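Local coordinates for aerotolerance-related membrane protein (Bacteroides fragilis, PDB 4JDU), which is a membrane protein that probably contributes to aerotolerance and binds a calcium ion through its von Willebrand factor type A domain, at residues L63-D68 and S101-E106; I188-D193 and Q199-Q204. The protein carries 6 engineered substitutions. One frame throughout, in Å; residues are numbered along the deposited sequence. Where two conformers were deposited one is given.

Contact 1: L63-D68 and S101-E106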
ATOM      1  N   LEU A  63     -12.214  -4.457   2.318  1.00 18.64           N
ATOM      2  CA  LEU A  63     -13.036  -3.722   3.265  1.00 16.81           C
ATOM      3  C   LEU A  63     -13.526  -2.433   2.634  1.00 17.35           C
ATOM      4  O   LEU A  63     -12.740  -1.508   2.424  1.00 17.31           O
ATOM      5  CB  LEU A  63     -12.214  -3.389   4.511  1.00 19.87           C
ATOM      6  CG  LEU A  63     -12.958  -2.630   5.608  1.00 21.46           C
ATOM      7  CD1 LEU A  63     -14.096  -3.476   6.172  1.00 24.68           C
ATOM      8  CD2 LEU A  63     -11.987  -2.247   6.705  1.00 24.43           C
ATOM      9  N   PRO A  64     -14.824  -2.363   2.315  1.00 20.79           N
ATOM     10  CA  PRO A  64     -15.394  -1.089   1.873  1.00 18.20           C
ATOM     11  C   PRO A  64     -15.252  -0.030   2.961  1.00 20.88           C
ATOM     12  O   PRO A  64     -15.178  -0.365   4.155  1.00 19.98           O
ATOM     13  CB  PRO A  64     -16.873  -1.425   1.633  1.00 20.74           C
ATOM     14  CG  PRO A  64     -16.884  -2.904   1.355  1.00 23.18           C
ATOM     15  CD  PRO A  64     -15.796  -3.466   2.243  1.00 21.42           C
ATOM     16  N   ILE A  65     -15.201   1.230   2.545  1.00 20.27           N
ATOM     17  CA  ILE A  65     -15.046   2.363   3.459  0.53 19.12           C
ATOM     18  C   ILE A  65     -16.003   2.256   4.641  1.00 19.83           C
ATOM     19  O   ILE A  65     -17.210   2.059   4.459  1.00 20.96           O
ATOM     20  CB  ILE A  65     -15.320   3.696   2.736  0.53 21.75           C
ATOM     21  CG1 ILE A  65     -14.200   4.016   1.737  0.53 25.07           C
ATOM     22  CG2 ILE A  65     -15.507   4.829   3.744  0.53 27.93           C
ATOM     23  CD1 ILE A  65     -12.946   4.628   2.356  0.53 27.32           C
ATOM     24  N   THR A  66     -15.480   2.384   5.857  1.00 17.73           N
ATOM     25  CA  THR A  66     -16.295   2.171   7.052  1.00 22.02           C
ATOM     26  C   THR A  66     -15.778   2.950   8.257  1.00 20.58           C
ATOM     27  O   THR A  66     -14.609   3.342   8.294  1.00 21.01           O
ATOM     28  CB  THR A  66     -16.305   0.661   7.424  1.00 20.93           C
ATOM     29  OG1 THR A  66     -17.116   0.455   8.588  1.00 24.50           O
ATOM     30  CG2 THR A  66     -14.894   0.158   7.702  1.00 23.20           C
ATOM     31  N   SER A  67     -16.650   3.155   9.243  1.00 21.67           N
ATOM     32  CA  SER A  67     -16.236   3.771  10.497  0.55 23.16           C
ATOM     33  C   SER A  67     -15.770   2.709  11.491  1.00 23.25           C
ATOM     34  O   SER A  67     -15.326   3.034  12.594  1.00 24.59           O
ATOM     35  CB  SER A  67     -17.378   4.593  11.089  0.55 28.06           C
ATOM     36  OG  SER A  67     -18.537   3.796  11.265  0.55 29.07           O
ATOM     37  N   ASP A  68     -15.854   1.442  11.091  1.00 23.62           N
ATOM     38  CA  ASP A  68     -15.461   0.335  11.972  1.00 23.43           C
ATOM     39  C   ASP A  68     -13.954   0.092  11.864  1.00 21.04           C
ATOM     40  O   ASP A  68     -13.508  -0.797  11.142  1.00 22.60           O
ATOM     41  CB  ASP A  68     -16.246  -0.942  11.622  1.00 30.21           C
ATOM     42  CG  ASP A  68     -16.118  -2.032  12.685  1.00 31.75           C
ATOM     43  OD1 ASP A  68     -15.202  -1.957  13.528  1.00 25.91           O
ATOM     44  OD2 ASP A  68     -16.932  -2.982  12.671  1.00 31.34           O
ATOM     45  N   SER A 101     -13.847   4.047  -5.139  1.00 16.70           N
ATOM     46  CA  SER A 101     -14.351   3.331  -3.970  1.00 19.22           C
ATOM     47  C   SER A 101     -14.802   4.211  -2.808  1.00 20.40           C
ATOM     48  O   SER A 101     -15.176   3.692  -1.750  1.00 25.80           O
ATOM     49  CB  SER A 101     -13.294   2.347  -3.463  1.00 20.94           C
ATOM     50  OG  SER A 101     -13.082   1.316  -4.408  1.00 20.77           O
ATOM     51  N   PHE A 102     -14.765   5.526  -2.996  1.00 18.52           N
ATOM     52  CA  PHE A 102     -15.203   6.452  -1.955  1.00 23.72           C
ATOM     53  C   PHE A 102     -16.715   6.621  -1.951  1.00 23.56           C
ATOM     54  O   PHE A 102     -17.389   6.319  -2.943  1.00 25.31           O
ATOM     55  CB  PHE A 102     -14.499   7.808  -2.112  1.00 21.52           C
ATOM     56  CG  PHE A 102     -13.013   7.740  -1.886  1.00 20.76           C
ATOM     57  CD1 PHE A 102     -12.492   7.793  -0.595  1.00 18.40           C
ATOM     58  CD2 PHE A 102     -12.132   7.599  -2.955  1.00 22.56           C
ATOM     59  CE1 PHE A 102     -11.119   7.728  -0.368  1.00 17.60           C
ATOM     60  CE2 PHE A 102     -10.750   7.520  -2.738  1.00 19.05           C
ATOM     61  CZ  PHE A 102     -10.241   7.582  -1.443  1.00 15.84           C
ATOM     62  N   THR A 103     -17.258   7.097  -0.835  1.00 25.54           N
ATOM     63  CA  THR A 103     -18.694   7.351  -0.768  1.00 27.99           C
ATOM     64  C   THR A 103     -19.033   8.667  -1.463  1.00 29.28           C
ATOM     65  O   THR A 103     -18.209   9.574  -1.524  1.00 29.23           O
ATOM     66  CB  THR A 103     -19.227   7.418   0.679  1.00 28.59           C
ATOM     67  OG1 THR A 103     -18.995   8.722   1.225  1.00 33.74           O
ATOM     68  CG2 THR A 103     -18.552   6.391   1.543  1.00 30.47           C
ATOM     69  N   PRO A 104     -20.255   8.779  -1.988  1.00 32.97           N
ATOM     70  CA  PRO A 104     -20.651  10.054  -2.602  1.00 37.44           C
ATOM     71  C   PRO A 104     -20.814  11.216  -1.610  1.00 43.92           C
ATOM     72  O   PRO A 104     -21.120  12.320  -2.052  1.00 50.14           O
ATOM     73  CB  PRO A 104     -21.996   9.720  -3.259  1.00 42.66           C
ATOM     74  CG  PRO A 104     -22.480   8.487  -2.569  1.00 42.14           C
ATOM     75  CD  PRO A 104     -21.250   7.717  -2.215  1.00 38.88           C
ATOM     76  N   GLN A 105     -20.592  10.980  -0.316  1.00 53.80           N
ATOM     77  CA  GLN A 105     -20.861  11.981   0.727  1.00 55.38           C
ATOM     78  C   GLN A 105     -20.283  13.366   0.421  1.00 54.62           C
ATOM     79  O   GLN A 105     -19.089  13.510   0.158  1.00 47.54           O
ATOM     80  CB  GLN A 105     -20.390  11.484   2.101  1.00 55.65           C
ATOM     81  CG  GLN A 105     -21.310  11.910   3.245  1.00 63.52           C
ATOM     82  CD  GLN A 105     -21.263  10.963   4.432  1.00 65.58           C
ATOM     83  OE1 GLN A 105     -20.217  10.782   5.059  1.00 63.24           O
ATOM     84  NE2 GLN A 105     -22.402  10.356   4.748  1.00 65.92           N
ATOM     85  N   GLU A 106     -21.150  14.375   0.460  1.00 53.99           N
ATOM     86  CA  GLU A 106     -20.817  15.717  -0.013  1.00 51.47           C
ATOM     87  C   GLU A 106     -19.684  16.403   0.744  1.00 46.18           C
ATOM     88  O   GLU A 106     -19.673  16.436   1.974  1.00 48.52           O
ATOM     89  CB  GLU A 106     -22.060  16.611   0.014  1.00 55.74           C
TER
HETATM   90  O   HOH W   1     -15.643   1.548  -0.353  1.00 22.93           O

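Contact 2: I188-D193 and Q199-Q204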
ATOM      1  N   ILE A 188       2.115  12.705  -0.244  1.00 18.50           N
ATOM      2  CA  ILE A 188       3.471  12.583   0.266  0.58 19.33           C
ATOM      3  C   ILE A 188       4.001  11.174   0.097  1.00 16.32           C
ATOM      4  O   ILE A 188       3.239  10.204  -0.038  1.00 16.80           O
ATOM      5  CB  ILE A 188       3.606  13.005   1.746  0.58 22.39           C
ATOM      6  CG1 ILE A 188       2.816  12.057   2.651  0.58 24.52           C
ATOM      7  CG2 ILE A 188       3.198  14.466   1.935  0.58 22.50           C
ATOM      8  CD1 ILE A 188       3.103  12.241   4.123  0.58 25.72           C
ATOM      9  N   TYR A 189       5.329  11.076   0.032  1.00 18.96           N
ATOM     10  CA  TYR A 189       6.014   9.788   0.052  1.00 18.52           C
ATOM     11  C   TYR A 189       6.800   9.670   1.349  1.00 18.88           C
ATOM     12  O   TYR A 189       7.500  10.602   1.761  1.00 20.72           O
ATOM     13  CB  TYR A 189       6.975   9.612  -1.133  1.00 17.75           C
ATOM     14  CG  TYR A 189       7.915   8.443  -0.931  1.00 19.72           C
ATOM     15  CD1 TYR A 189       7.459   7.141  -1.050  1.00 21.32           C
ATOM     16  CD2 TYR A 189       9.246   8.641  -0.593  1.00 21.10           C
ATOM     17  CE1 TYR A 189       8.303   6.065  -0.842  1.00 21.56           C
ATOM     18  CE2 TYR A 189      10.101   7.564  -0.393  1.00 21.61           C
ATOM     19  CZ  TYR A 189       9.618   6.281  -0.525  1.00 20.96           C
ATOM     20  OH  TYR A 189      10.427   5.172  -0.334  1.00 23.77           O
ATOM     21  N   ILE A 190       6.683   8.516   1.995  1.00 17.91           N
ATOM     22  CA  ILE A 190       7.468   8.222   3.186  1.00 17.97           C
ATOM     23  C   ILE A 190       8.103   6.859   3.024  1.00 17.99           C
ATOM     24  O   ILE A 190       7.406   5.883   2.726  1.00 16.69           O
ATOM     25  CB  ILE A 190       6.583   8.159   4.436  1.00 21.96           C
ATOM     26  CG1 ILE A 190       5.888   9.497   4.677  1.00 29.12           C
ATOM     27  CG2 ILE A 190       7.399   7.753   5.653  1.00 26.01           C
ATOM     28  CD1 ILE A 190       4.727   9.387   5.625  1.00 37.40           C
ATOM     29  N   ARG A 191       9.420   6.774   3.217  1.00 21.18           N
ATOM     30  CA  ARG A 191      10.068   5.472   3.315  1.00 21.35           C
ATOM     31  C   ARG A 191       9.880   4.955   4.735  1.00 21.33           C
ATOM     32  O   ARG A 191      10.360   5.560   5.700  1.00 26.72           O
ATOM     33  CB  ARG A 191      11.563   5.524   2.986  1.00 27.84           C
ATOM     34  CG  ARG A 191      12.170   4.122   2.977  1.00 26.91           C
ATOM     35  CD  ARG A 191      13.681   4.114   3.131  1.00 35.74           C
ATOM     36  NE  ARG A 191      14.367   4.586   1.935  1.00 38.44           N
ATOM     37  CZ  ARG A 191      15.685   4.531   1.770  1.00 44.23           C
ATOM     38  NH1 ARG A 191      16.452   4.018   2.725  1.00 40.39           N
ATOM     39  NH2 ARG A 191      16.238   4.981   0.652  1.00 44.24           N
ATOM     40  N   VAL A 192       9.164   3.851   4.863  1.00 23.91           N
ATOM     41  CA  VAL A 192       8.786   3.361   6.181  1.00 25.73           C
ATOM     42  C   VAL A 192       9.961   2.754   6.923  1.00 34.36           C
ATOM     43  O   VAL A 192      10.593   1.816   6.438  1.00 33.14           O
ATOM     44  CB  VAL A 192       7.676   2.312   6.086  1.00 28.47           C
ATOM     45  CG1 VAL A 192       7.299   1.842   7.484  1.00 32.45           C
ATOM     46  CG2 VAL A 192       6.469   2.896   5.370  1.00 24.40           C
ATOM     47  N   ASP A 193      10.256   3.293   8.100  1.00 30.67           N
ATOM     48  CA  ASP A 193      11.217   2.648   8.987  1.00 38.19           C
ATOM     49  C   ASP A 193      10.607   2.464  10.379  1.00 43.17           C
ATOM     50  O   ASP A 193      10.257   1.345  10.758  1.00 49.91           O
ATOM     51  CB  ASP A 193      12.555   3.397   8.992  1.00 34.70           C
ATOM     52  CG  ASP A 193      13.380   3.106   7.747  1.00 41.04           C
ATOM     53  OD1 ASP A 193      13.213   2.009   7.162  1.00 51.52           O
ATOM     54  OD2 ASP A 193      14.198   3.964   7.354  1.00 49.65           O
ATOM     55  N   GLN A 199       3.303   6.467  10.512  1.00 43.27           N
ATOM     56  CA  GLN A 199       1.878   6.626  10.797  1.00 44.99           C
ATOM     57  C   GLN A 199       1.511   8.075  11.109  1.00 43.07           C
ATOM     58  O   GLN A 199       0.523   8.600  10.594  1.00 41.46           O
ATOM     59  CB  GLN A 199       1.472   5.723  11.970  1.00 50.32           C
ATOM     60  CG  GLN A 199       0.014   5.858  12.395  1.00 56.69           C
ATOM     61  CD  GLN A 199      -0.166   6.650  13.677  1.00 60.32           C
ATOM     62  OE1 GLN A 199       0.773   6.817  14.455  1.00 62.29           O
ATOM     63  NE2 GLN A 199      -1.379   7.144  13.901  1.00 62.04           N
ATOM     64  N   LYS A 200       2.303   8.719  11.961  1.00 39.78           N
ATOM     65  CA  LYS A 200       2.017  10.095  12.352  1.00 40.08           C
ATOM     66  C   LYS A 200       2.110  11.032  11.155  1.00 39.54           C
ATOM     67  O   LYS A 200       1.269  11.916  10.976  1.00 41.57           O
ATOM     68  CB  LYS A 200       2.963  10.555  13.467  1.00 42.62           C
ATOM     69  N   ALA A 201       3.132  10.829  10.332  1.00 37.85           N
ATOM     70  CA  ALA A 201       3.345  11.681   9.172  1.00 37.47           C
ATOM     71  C   ALA A 201       2.210  11.539   8.162  1.00 36.53           C
ATOM     72  O   ALA A 201       1.772  12.528   7.566  1.00 37.28           O
ATOM     73  CB  ALA A 201       4.679  11.365   8.530  1.00 36.22           C
ATOM     74  N   ILE A 202       1.729  10.314   7.971  1.00 35.23           N
ATOM     75  CA  ILE A 202       0.642  10.102   7.026  1.00 34.63           C
ATOM     76  C   ILE A 202      -0.683  10.652   7.576  1.00 36.60           C
ATOM     77  O   ILE A 202      -1.462  11.251   6.835  1.00 37.01           O
ATOM     78  CB  ILE A 202       0.535   8.618   6.549  1.00 33.18           C
ATOM     79  CG1 ILE A 202      -0.430   8.515   5.370  1.00 32.71           C
ATOM     80  CG2 ILE A 202       0.130   7.690   7.673  1.00 35.71           C
ATOM     81  CD1 ILE A 202       0.014   9.345   4.196  1.00 35.38           C
ATOM     82  N   ASN A 203      -0.921  10.476   8.874  1.00 40.08           N
ATOM     83  CA  ASN A 203      -2.089  11.071   9.524  1.00 46.43           C
ATOM     84  C   ASN A 203      -2.040  12.592   9.451  1.00 48.70           C
ATOM     85  O   ASN A 203      -3.066  13.256   9.300  1.00 55.14           O
ATOM     86  CB  ASN A 203      -2.188  10.635  10.991  1.00 53.19           C
ATOM     87  CG  ASN A 203      -2.797   9.254  11.154  1.00 58.32           C
ATOM     88  OD1 ASN A 203      -2.169   8.344  11.697  1.00 60.56           O
ATOM     89  ND2 ASN A 203      -4.031   9.092  10.684  1.00 60.51           N
ATOM     90  N   GLN A 204      -0.831  13.134   9.560  1.00 45.35           N
ATOM     91  CA  GLN A 204      -0.611  14.573   9.475  1.00 51.13           C
ATOM     92  C   GLN A 204      -0.941  15.113   8.088  1.00 49.65           C
ATOM     93  O   GLN A 204      -1.543  16.181   7.955  1.00 49.97           O
ATOM     94  CB  GLN A 204       0.838  14.907   9.847  1.00 53.09           C
ATOM     95  CG  GLN A 204       1.268  16.333   9.530  1.00 56.98           C
ATOM     96  CD  GLN A 204       2.638  16.659  10.097  1.00 64.30           C
ATOM     97  OE1 GLN A 204       2.945  16.312  11.237  1.00 67.47           O
ATOM     98  NE2 GLN A 204       3.472  17.321   9.300  1.00 65.07           N
TER

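Contact 1: L63-D68 and S101-E106
A small surface contact, part apolar and part water-bridged, sets I65 at the end of edge strand 59-66 against S101, F102 and T103 in the loop from helix 91-99 to strand 109-116 of the von Willebrand factor type A domain. I65 reaches all three residues. In the conformer described, CG1 stands beside the backbone N and anti to the carbonyl carbon (chi1 -70°), which spreads its two branches over different partners. Its CG1 lies 3.6 Å from S101 O, while CD1 comes obliquely to the F102 ring, 4.4 Å from F102 CD1. The other branch, I65 CG2, meets the T103 methyl CG2 at 4.1 Å, and the two side chains run at about a right angle to each other. The backbones are joined indirectly: a water accepts from I65 N at 2.9 Å and donates to S101 O at 2.6 Å. The T103 hydroxyl is engaged away from I65. OG1 accepts from Q105 N at 3.2 Å with an N-H...O angle of 154°, an ST turn, and is also hydrogen-bonded to E10 OE2, leaving the methyl to I65. A second ST turn, D68 N to T66 OG1, takes the chain from the strand to helix 69-77, which D68 caps. M12 of strand 9-16 touches both I65 and F102 and so underlies the junction. With no direct hydrogen bond across it, the contact relies on loose methyl packing and one bridging water, which satisfies the I65 NH and the S101 carbonyl together.

Contact 2: I188-D193 and Q199-Q204
I188 and I190, two residues apart along the segment carrying edge strand 189-191, both direct their side chains at A201 and I202 of helix 195-206. I190 makes the tightest approach, its CD1 lying 3.5 Å from the A201 methyl CB. Its chain is nearly straight beyond CB (chi2 163°), so the terminal methyl is held well out from the strand and arrives end-on at the helix. There the same CD1 lies 3.9 Å from I202 N, packing against the helix backbone as well as the alanine. I188 meets the same two residues by other atoms. Its CG1 takes the position between backbone N and carbonyl carbon (chi1 65°), and the extended end carries CD1 to 3.7 Å from A201 O, a contact of methyl with carbonyl. Behind that methyl, I188 CG1 meets I202 CD1 at 4.2 Å, the two isoleucines crossing at a slant. The I188 contacts are those of one of its two conformers. Across the interface, methyls meet both aliphatic side chains and backbone atoms of the helix, with no hydrogen bond between the segments. On the other side of the strand, Y189 packs on helix 175-184, where its hydroxyl bonds to E175, the carboxylate that also forms a salt bridge with R191. I188, I190 and V192 are hydrogen-bonded through their backbones to V141 and G143 of strand 138-143. Helix 195-206 thus packs on the sheet through the contacts of A201 and I202 with I188 and I190 and of I202 with N140, and touches helix 37-43 through I202 on L41.

Both contacts lie at the outermost strands of one six-stranded mixed sheet, contact 1 at 59-66 and contact 2 at 189-191, with centres 22 Å apart and nearest atoms about 12 Å apart. They share no residues and follow one another along the chain. Contact 1 is a surface junction of a strand end with a loop far along the sequence, and water carries its polar part. Contact 2 joins a strand to the helix just after it, is partly buried around I202, and uses aliphatic groups against a helix backbone. Isoleucine does the reaching in each, and both lie away from the calcium site.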